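Local atomic coordinates of endoglucanase (Clostridium thermocellum, PDB entry 2C4X), a protein that is probably a cellulosomal cellulase, represented here by its C-terminal PKD domain and the CBM44 module, a carbohydrate-binding module of a family that recognizes beta-glucan chains and xyloglucan. Residues P5-S17 and V28-I41. The protein carries 1 engineered substitution. Residues are numbered along the deposited sequence; the frame is centred on the assembly and turned at random.
Sequences PENQAPKAIFTFS and VFNASNSIDEDGTI. With CA (calcium ion), chain B.
Asn7, Gln8, Asp36 and Asp38 grip a calcium ion where the two segments meet. Asp36 chelates it through both carboxylate oxygens, Asp38 gives OD1, at 2.4 Å from the calcium, and Asn7 OD1, the carbonyl of Gln8 and a water add three more ligands; Asp79 completes the site. The other oxygen of Asp38 turns back to the chain: Gln8 N donates to Asp38 OD2 at 2.8 Å, on the syn side but tilted out of the carboxylate plane, with a nearly straight N-H...O line (171°), so one carboxylate bridges metal and backbone and its rotation is fixed. A second water, held by Ala9 O, Asp36 OD1 and Glu37 N, ties the segments together beside the ion.

Backbone pairing runs antiparallel in two places. Lys11 and Ile35 exchange both bonds, Lys11 N reaching Ile35 O at 2.7 Å; farther on, Thr15 pairs with Asn30 and Ser17 with Val28. Between them the register slips by one residue, where the type I turn from Ala31 to Ser34 intervenes. Ser34 spans that gap with its hydroxyl: OG swings to the backbone-N side (chi1 -60°) and accepts from Ile13 N at 3.0 Å. Asn30 OD1 takes both the N-H and the hydroxyl of Ser32, an Asx turn leading into the bend.

Apolar contact gathers on one face of the hairpin. Phe29 lies alongside Phe16 and Phe14, its CD2 3.6 Å from Phe16 CB, while Phe14 CE2 comes to the Phe29 ring edge, 3.8 Å from Phe29 CD2. The Phe14 and Phe29 planes are 68° apart. Phe14, just ahead of strand 15-17, also meets Trp46 and Phe87 edge-to-face, and so packs this sheet against the four-stranded one. This is the first hairpin of a PKD-domain beta-sandwich, strand 15-17 at the sheet's edge and 27-30 between it and 60-63, with calcium clasping the N-terminal segment to the loop after the hairpin.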
ATOM      1  N   PRO A   5      -2.730   2.223 -52.318  1.00 49.83           N
ATOM      2  CA  PRO A   5      -1.959   1.352 -51.417  1.00 49.61           C
ATOM      3  C   PRO A   5      -1.763   1.970 -50.021  1.00 49.07           C
ATOM      4  O   PRO A   5      -0.618   2.196 -49.597  1.00 49.46           O
ATOM      5  CB  PRO A   5      -0.608   1.191 -52.143  1.00 49.85           C
ATOM      6  CG  PRO A   5      -0.850   1.639 -53.554  1.00 49.88           C
ATOM      7  CD  PRO A   5      -1.939   2.664 -53.481  1.00 49.98           C
ATOM      8  N   GLU A   6      -2.876   2.210 -49.319  1.00 47.83           N
ATOM      9  CA  GLU A   6      -2.909   2.986 -48.065  1.00 46.68           C
ATOM     10  C   GLU A   6      -1.910   2.566 -46.982  1.00 45.02           C
ATOM     11  O   GLU A   6      -1.859   1.397 -46.586  1.00 45.08           O
ATOM     12  CB  GLU A   6      -4.328   2.974 -47.481  1.00 47.29           C
ATOM     13  CG  GLU A   6      -5.148   4.223 -47.779  1.00 49.97           C
ATOM     14  CD  GLU A   6      -4.942   5.330 -46.746  1.00 53.37           C
ATOM     15  OE1 GLU A   6      -4.815   5.020 -45.537  1.00 53.67           O
ATOM     16  OE2 GLU A   6      -4.925   6.518 -47.148  1.00 54.89           O
ATOM     17  N   ASN A   7      -1.139   3.533 -46.488  1.00 42.71           N
ATOM     18  CA  ASN A   7      -0.160   3.284 -45.428  1.00 40.50           C
ATOM     19  C   ASN A   7      -0.797   2.784 -44.125  1.00 39.22           C
ATOM     20  O   ASN A   7      -1.719   3.409 -43.602  1.00 39.06           O
ATOM     21  CB  ASN A   7       0.668   4.547 -45.148  1.00 40.16           C
ATOM     22  CG  ASN A   7       1.677   4.347 -44.022  1.00 38.86           C
ATOM     23  OD1 ASN A   7       2.288   3.285 -43.904  1.00 37.41           O
ATOM     24  ND2 ASN A   7       1.865   5.369 -43.203  1.00 37.89           N
ATOM     25  N   GLN A   8      -0.301   1.657 -43.613  1.00 37.65           N
ATOM     26  CA  GLN A   8      -0.705   1.160 -42.294  1.00 36.44           C
ATOM     27  C   GLN A   8       0.055   1.889 -41.197  1.00 36.07           C
ATOM     28  O   GLN A   8       1.287   2.066 -41.291  1.00 35.47           O
ATOM     29  CB  GLN A   8      -0.465  -0.344 -42.166  1.00 36.15           C
ATOM     30  CG  GLN A   8      -1.300  -1.179 -43.099  1.00 35.24           C
ATOM     31  CD  GLN A   8      -0.899  -2.641 -43.098  1.00 33.08           C
ATOM     32  OE1 GLN A   8      -0.459  -3.190 -42.086  1.00 34.15           O
ATOM     33  NE2 GLN A   8      -1.051  -3.276 -44.237  1.00 32.07           N
ATOM     34  N   ALA A   9      -0.676   2.310 -40.163  1.00 35.97           N
ATOM     35  CA  ALA A   9      -0.060   2.933 -38.993  1.00 36.24           C
ATOM     36  C   ALA A   9       0.737   1.883 -38.212  1.00 36.27           C
ATOM     37  O   ALA A   9       0.341   0.727 -38.161  1.00 36.01           O
ATOM     38  CB  ALA A   9      -1.112   3.596 -38.103  1.00 36.31           C
ATOM     39  N   PRO A  10       1.881   2.284 -37.630  1.00 36.48           N
ATOM     40  CA  PRO A  10       2.709   1.315 -36.925  1.00 36.82           C
ATOM     41  C   PRO A  10       2.013   0.834 -35.646  1.00 37.86           C
ATOM     42  O   PRO A  10       1.022   1.434 -35.215  1.00 37.95           O
ATOM     43  CB  PRO A  10       3.985   2.099 -36.589  1.00 36.41           C
ATOM     44  CG  PRO A  10       3.592   3.551 -36.649  1.00 36.76           C
ATOM     45  CD  PRO A  10       2.447   3.649 -37.617  1.00 36.22           C
ATOM     46  N   LYS A  11       2.511  -0.240 -35.056  1.00 37.91           N
ATOM     47  CA  LYS A  11       1.964  -0.706 -33.781  1.00 38.87           C
ATOM     48  C   LYS A  11       2.881  -0.303 -32.632  1.00 38.48           C
ATOM     49  O   LYS A  11       4.087  -0.541 -32.679  1.00 38.55           O
ATOM     50  CB  LYS A  11       1.664  -2.203 -33.830  1.00 38.93           C
ATOM     51  CG  LYS A  11       0.504  -2.491 -34.823  1.00 40.74           C
ATOM     52  CD  LYS A  11      -0.133  -3.879 -34.720  1.00 41.17           C
ATOM     53  CE  LYS A  11      -1.071  -4.006 -33.493  1.00 46.68           C
ATOM     54  NZ  LYS A  11      -2.097  -2.903 -33.301  1.00 47.55           N
ATOM     55  N   ALA A  12       2.295   0.366 -31.643  1.00 37.66           N
ATOM     56  CA  ALA A  12       3.014   0.919 -30.511  1.00 37.17           C
ATOM     57  C   ALA A  12       2.759   0.064 -29.270  1.00 36.89           C
ATOM     58  O   ALA A  12       1.613  -0.267 -28.928  1.00 36.23           O
ATOM     59  CB  ALA A  12       2.587   2.359 -30.261  1.00 37.27           C
ATOM     60  N   ILE A  13       3.837  -0.309 -28.601  1.00 36.40           N
ATOM     61  CA  ILE A  13       3.732  -1.089 -27.368  1.00 36.10           C
ATOM     62  C   ILE A  13       5.044  -0.927 -26.619  1.00 35.65           C
ATOM     63  O   ILE A  13       6.100  -0.743 -27.230  1.00 35.36           O
ATOM     64  CB  ILE A  13       3.452  -2.602 -27.641  1.00 36.40           C
ATOM     65  CG1 ILE A  13       3.044  -3.319 -26.338  1.00 36.78           C
ATOM     66  CG2 ILE A  13       4.669  -3.263 -28.298  1.00 37.14           C
ATOM     67  CD1 ILE A  13       2.427  -4.698 -26.519  1.00 36.30           C
ATOM     68  N   PHE A  14       4.969  -0.973 -25.297  1.00 35.16           N
ATOM     69  CA  PHE A  14       6.178  -1.016 -24.494  1.00 35.29           C
ATOM     70  C   PHE A  14       5.974  -1.768 -23.202  1.00 34.85           C
ATOM     71  O   PHE A  14       4.841  -1.942 -22.749  1.00 34.58           O
ATOM     72  CB  PHE A  14       6.734   0.398 -24.233  1.00 34.85           C
ATOM     73  CG  PHE A  14       5.892   1.234 -23.301  1.00 34.70           C
ATOM     74  CD1 PHE A  14       4.896   2.075 -23.802  1.00 34.13           C
ATOM     75  CD2 PHE A  14       6.113   1.200 -21.925  1.00 33.81           C
ATOM     76  CE1 PHE A  14       4.122   2.864 -22.938  1.00 33.77           C
ATOM     77  CE2 PHE A  14       5.342   1.975 -21.056  1.00 33.96           C
ATOM     78  CZ  PHE A  14       4.349   2.807 -21.560  1.00 33.56           C
ATOM     79  N   THR A  15       7.092  -2.234 -22.640  1.00 34.75           N
ATOM     80  CA  THR A  15       7.155  -2.748 -21.280  1.00 34.84           C
ATOM     81  C   THR A  15       8.214  -1.925 -20.525  1.00 35.11           C
ATOM     82  O   THR A  15       8.947  -1.134 -21.132  1.00 34.83           O
ATOM     83  CB  THR A  15       7.534  -4.249 -21.238  1.00 34.74           C
ATOM     84  OG1 THR A  15       8.828  -4.430 -21.823  1.00 35.81           O
ATOM     85  CG2 THR A  15       6.517  -5.102 -21.997  1.00 35.06           C
ATOM     86  N   PHE A  16       8.286  -2.092 -19.205  1.00 34.98           N
ATOM     87  CA  PHE A  16       9.321  -1.414 -18.428  1.00 35.02           C
ATOM     88  C   PHE A  16       9.835  -2.304 -17.307  1.00 35.39           C
ATOM     89  O   PHE A  16       9.167  -3.250 -16.894  1.00 35.25           O
ATOM     90  CB  PHE A  16       8.854  -0.043 -17.889  1.00 35.00           C
ATOM     91  CG  PHE A  16       7.604  -0.108 -17.051  1.00 35.57           C
ATOM     92  CD1 PHE A  16       7.661  -0.491 -15.705  1.00 34.13           C
ATOM     93  CD2 PHE A  16       6.372   0.217 -17.604  1.00 36.49           C
ATOM     94  CE1 PHE A  16       6.510  -0.558 -14.932  1.00 34.40           C
ATOM     95  CE2 PHE A  16       5.201   0.143 -16.836  1.00 37.85           C
ATOM     96  CZ  PHE A  16       5.276  -0.243 -15.493  1.00 35.52           C
ATOM     97  N   SER A  17      11.038  -1.986 -16.840  1.00 35.64           N
ATOM     98  CA  SER A  17      11.702  -2.711 -15.770  1.00 36.44           C
ATOM     99  C   SER A  17      12.532  -1.708 -14.953  1.00 36.10           C
ATOM    100  O   SER A  17      13.186  -0.846 -15.547  1.00 36.14           O
ATOM    101  CB  SER A  17      12.615  -3.774 -16.379  1.00 36.14           C
ATOM    102  OG  SER A  17      13.030  -4.678 -15.377  1.00 40.48           O
ATOM    103  N   VAL A  28      13.976   1.203 -17.200  1.00 34.20           N
ATOM    104  CA  VAL A  28      14.218   1.056 -18.623  1.00 34.33           C
ATOM    105  C   VAL A  28      12.892   0.788 -19.313  1.00 34.24           C
ATOM    106  O   VAL A  28      12.246  -0.219 -19.043  1.00 34.46           O
ATOM    107  CB  VAL A  28      15.242  -0.060 -18.944  1.00 34.60           C
ATOM    108  CG1 VAL A  28      15.374  -0.238 -20.462  1.00 33.84           C
ATOM    109  CG2 VAL A  28      16.593   0.257 -18.317  1.00 34.64           C
ATOM    110  N   PHE A  29      12.485   1.700 -20.191  1.00 34.04           N
ATOM    111  CA  PHE A  29      11.295   1.497 -21.008  1.00 34.38           C
ATOM    112  C   PHE A  29      11.725   0.872 -22.320  1.00 34.83           C
ATOM    113  O   PHE A  29      12.670   1.337 -22.963  1.00 34.93           O
ATOM    114  CB  PHE A  29      10.560   2.827 -21.252  1.00 34.09           C
ATOM    115  CG  PHE A  29       9.980   3.431 -20.000  1.00 33.98           C
ATOM    116  CD1 PHE A  29      10.731   4.317 -19.224  1.00 34.29           C
ATOM    117  CD2 PHE A  29       8.687   3.109 -19.595  1.00 34.10           C
ATOM    118  CE1 PHE A  29      10.186   4.894 -18.063  1.00 34.51           C
ATOM    119  CE2 PHE A  29       8.137   3.657 -18.432  1.00 34.79           C
ATOM    120  CZ  PHE A  29       8.887   4.555 -17.664  1.00 34.53           C
ATOM    121  N   ASN A  30      11.029  -0.185 -22.711  1.00 34.93           N
ATOM    122  CA  ASN A  30      11.434  -0.972 -23.862  1.00 34.89           C
ATOM    123  C   ASN A  30      10.284  -1.101 -24.858  1.00 34.69           C
ATOM    124  O   ASN A  30       9.350  -1.865 -24.646  1.00 34.12           O
ATOM    125  CB  ASN A  30      11.932  -2.343 -23.386  1.00 35.11           C
ATOM    126  CG  ASN A  30      12.556  -3.160 -24.494  1.00 36.48           C
ATOM    127  OD1 ASN A  30      12.154  -3.073 -25.650  1.00 37.31           O
ATOM    128  ND2 ASN A  30      13.549  -3.969 -24.141  1.00 37.07           N
ATOM    129  N   ALA A  31      10.360  -0.334 -25.941  1.00 34.65           N
ATOM    130  CA  ALA A  31       9.338  -0.355 -26.990  1.00 34.51           C
ATOM    131  C   ALA A  31       9.712  -1.256 -28.170  1.00 34.74           C
ATOM    132  O   ALA A  31       9.196  -1.080 -29.276  1.00 34.83           O
ATOM    133  CB  ALA A  31       9.074   1.067 -27.480  1.00 34.30           C
ATOM    134  N   SER A  32      10.599  -2.220 -27.940  1.00 35.18           N
ATOM    135  CA  SER A  32      11.186  -3.000 -29.033  1.00 35.67           C
ATOM    136  C   SER A  32      10.207  -3.930 -29.764  1.00 35.84           C
ATOM    137  O   SER A  32      10.500  -4.375 -30.874  1.00 35.55           O
ATOM    138  CB  SER A  32      12.419  -3.773 -28.560  1.00 35.80           C
ATOM    139  OG  SER A  32      12.038  -4.838 -27.713  1.00 37.73           O
ATOM    140  N   ASN A  33       9.048  -4.208 -29.164  1.00 35.58           N
ATOM    141  CA  ASN A  33       8.023  -4.971 -29.885  1.00 35.70           C
ATOM    142  C   ASN A  33       7.108  -4.115 -30.743  1.00 35.80           C
ATOM    143  O   ASN A  33       6.242  -4.652 -31.441  1.00 35.79           O
ATOM    144  CB  ASN A  33       7.234  -5.914 -28.968  1.00 35.61           C
ATOM    145  CG  ASN A  33       8.094  -7.054 -28.435  1.00 36.58           C
ATOM    146  OD1 ASN A  33       7.920  -7.489 -27.301  1.00 37.90           O
ATOM    147  ND2 ASN A  33       9.035  -7.530 -29.249  1.00 36.83           N
ATOM    148  N   SER A  34       7.310  -2.796 -30.699  1.00 35.18           N
ATOM    149  CA  SER A  34       6.676  -1.882 -31.651  1.00 35.40           C
ATOM    150  C   SER A  34       7.171  -2.206 -33.062  1.00 35.71           C
ATOM    151  O   SER A  34       8.339  -2.562 -33.256  1.00 35.82           O
ATOM    152  CB  SER A  34       6.981  -0.411 -31.322  1.00 34.84           C
ATOM    153  OG  SER A  34       6.518  -0.058 -30.029  1.00 35.38           O
ATOM    154  N   ILE A  35       6.290  -2.078 -34.043  1.00 35.81           N
ATOM    155  CA  ILE A  35       6.644  -2.433 -35.415  1.00 36.01           C
ATOM    156  C   ILE A  35       5.775  -1.701 -36.431  1.00 35.68           C
ATOM    157  O   ILE A  35       4.598  -1.457 -36.187  1.00 35.83           O
ATOM    158  CB  ILE A  35       6.597  -3.991 -35.631  1.00 36.23           C
ATOM    159  CG1 ILE A  35       7.105  -4.376 -37.029  1.00 35.96           C
ATOM    160  CG2 ILE A  35       5.203  -4.550 -35.311  1.00 36.39           C
ATOM    161  CD1 ILE A  35       7.427  -5.877 -37.192  1.00 36.95           C
ATOM    162  N   ASP A  36       6.382  -1.307 -37.548  1.00 35.70           N
ATOM    163  CA  ASP A  36       5.615  -0.894 -38.702  1.00 35.56           C
ATOM    164  C   ASP A  36       5.595  -2.060 -39.680  1.00 35.76           C
ATOM    165  O   ASP A  36       6.647  -2.549 -40.098  1.00 35.93           O
ATOM    166  CB  ASP A  36       6.185   0.361 -39.360  1.00 35.27           C
ATOM    167  CG  ASP A  36       5.213   0.983 -40.327  1.00 35.76           C
ATOM    168  OD1 ASP A  36       3.996   0.952 -40.042  1.00 35.23           O
ATOM    169  OD2 ASP A  36       5.637   1.499 -41.381  1.00 35.35           O
ATOM    170  N   GLU A  37       4.393  -2.507 -40.030  1.00 35.31           N
ATOM    171  CA  GLU A  37       4.225  -3.683 -40.867  1.00 35.72           C
ATOM    172  C   GLU A  37       4.588  -3.455 -42.339  1.00 35.99           C
ATOM    173  O   GLU A  37       5.016  -4.392 -43.020  1.00 35.84           O
ATOM    174  CB  GLU A  37       2.801  -4.237 -40.738  1.00 35.67           C
ATOM    175  CG  GLU A  37       2.337  -4.430 -39.285  1.00 34.81           C
ATOM    176  CD  GLU A  37       3.025  -5.591 -38.578  1.00 36.46           C
ATOM    177  OE1 GLU A  37       3.699  -6.410 -39.240  1.00 35.36           O
ATOM    178  OE2 GLU A  37       2.876  -5.693 -37.344  1.00 37.06           O
ATOM    179  N   ASP A  38       4.417  -2.222 -42.821  1.00 35.68           N
ATOM    180  CA  ASP A  38       4.635  -1.926 -44.239  1.00 36.16           C
ATOM    181  C   ASP A  38       5.716  -0.861 -44.462  1.00 36.28           C
ATOM    182  O   ASP A  38       5.801  -0.259 -45.537  1.00 36.74           O
ATOM    183  CB  ASP A  38       3.314  -1.525 -44.921  1.00 35.79           C
ATOM    184  CG  ASP A  38       2.716  -0.238 -44.347  1.00 36.21           C
ATOM    185  OD1 ASP A  38       3.217   0.245 -43.313  1.00 34.71           O
ATOM    186  OD2 ASP A  38       1.738   0.292 -44.917  1.00 35.65           O
ATOM    187  N   GLY A  39       6.546  -0.638 -43.450  1.00 36.16           N
ATOM    188  CA  GLY A  39       7.605   0.361 -43.534  1.00 36.22           C
ATOM    189  C   GLY A  39       8.537   0.194 -42.361  1.00 36.32           C
ATOM    190  O   GLY A  39       8.806  -0.932 -41.939  1.00 36.34           O
ATOM    191  N   THR A  40       9.028   1.314 -41.837  1.00 36.33           N
ATOM    192  CA  THR A  40       9.903   1.311 -40.673  1.00 36.81           C
ATOM    193  C   THR A  40       9.462   2.380 -39.673  1.00 36.80           C
ATOM    194  O   THR A  40       8.793   3.343 -40.040  1.00 36.81           O
ATOM    195  CB  THR A  40      11.388   1.550 -41.063  1.00 37.21           C
ATOM    196  OG1 THR A  40      11.501   2.781 -41.783  1.00 37.89           O
ATOM    197  CG2 THR A  40      11.918   0.413 -41.954  1.00 37.35           C
ATOM    198  N   ILE A  41       9.826   2.206 -38.407  1.00 37.08           N
ATOM    199  CA  ILE A  41       9.547   3.222 -37.401  1.00 37.57           C
ATOM    200  C   ILE A  41      10.642   4.278 -37.468  1.00 37.64           C
ATOM    201  O   ILE A  41      11.830   3.943 -37.436  1.00 38.23           O
ATOM    202  CB  ILE A  41       9.450   2.621 -35.982  1.00 37.75           C
ATOM    203  CG1 ILE A  41       8.205   1.738 -35.872  1.00 38.05           C
ATOM    204  CG2 ILE A  41       9.442   3.747 -34.906  1.00 37.45           C
ATOM    205  CD1 ILE A  41       8.223   0.801 -34.684  1.00 38.66           C
TER
HETATM  206 CA    CA B1252       3.533   2.252 -42.128  1.00 36.44          CA
HETATM  207  O   HOH W   1       0.647  -0.839 -46.999  1.00 42.51           O
HETATM  208  O   HOH W   2       2.077  -1.006 -39.742  1.00 41.35           O
HETATM  209  O   HOH W   3       5.201   3.251 -43.566  1.00 33.34           O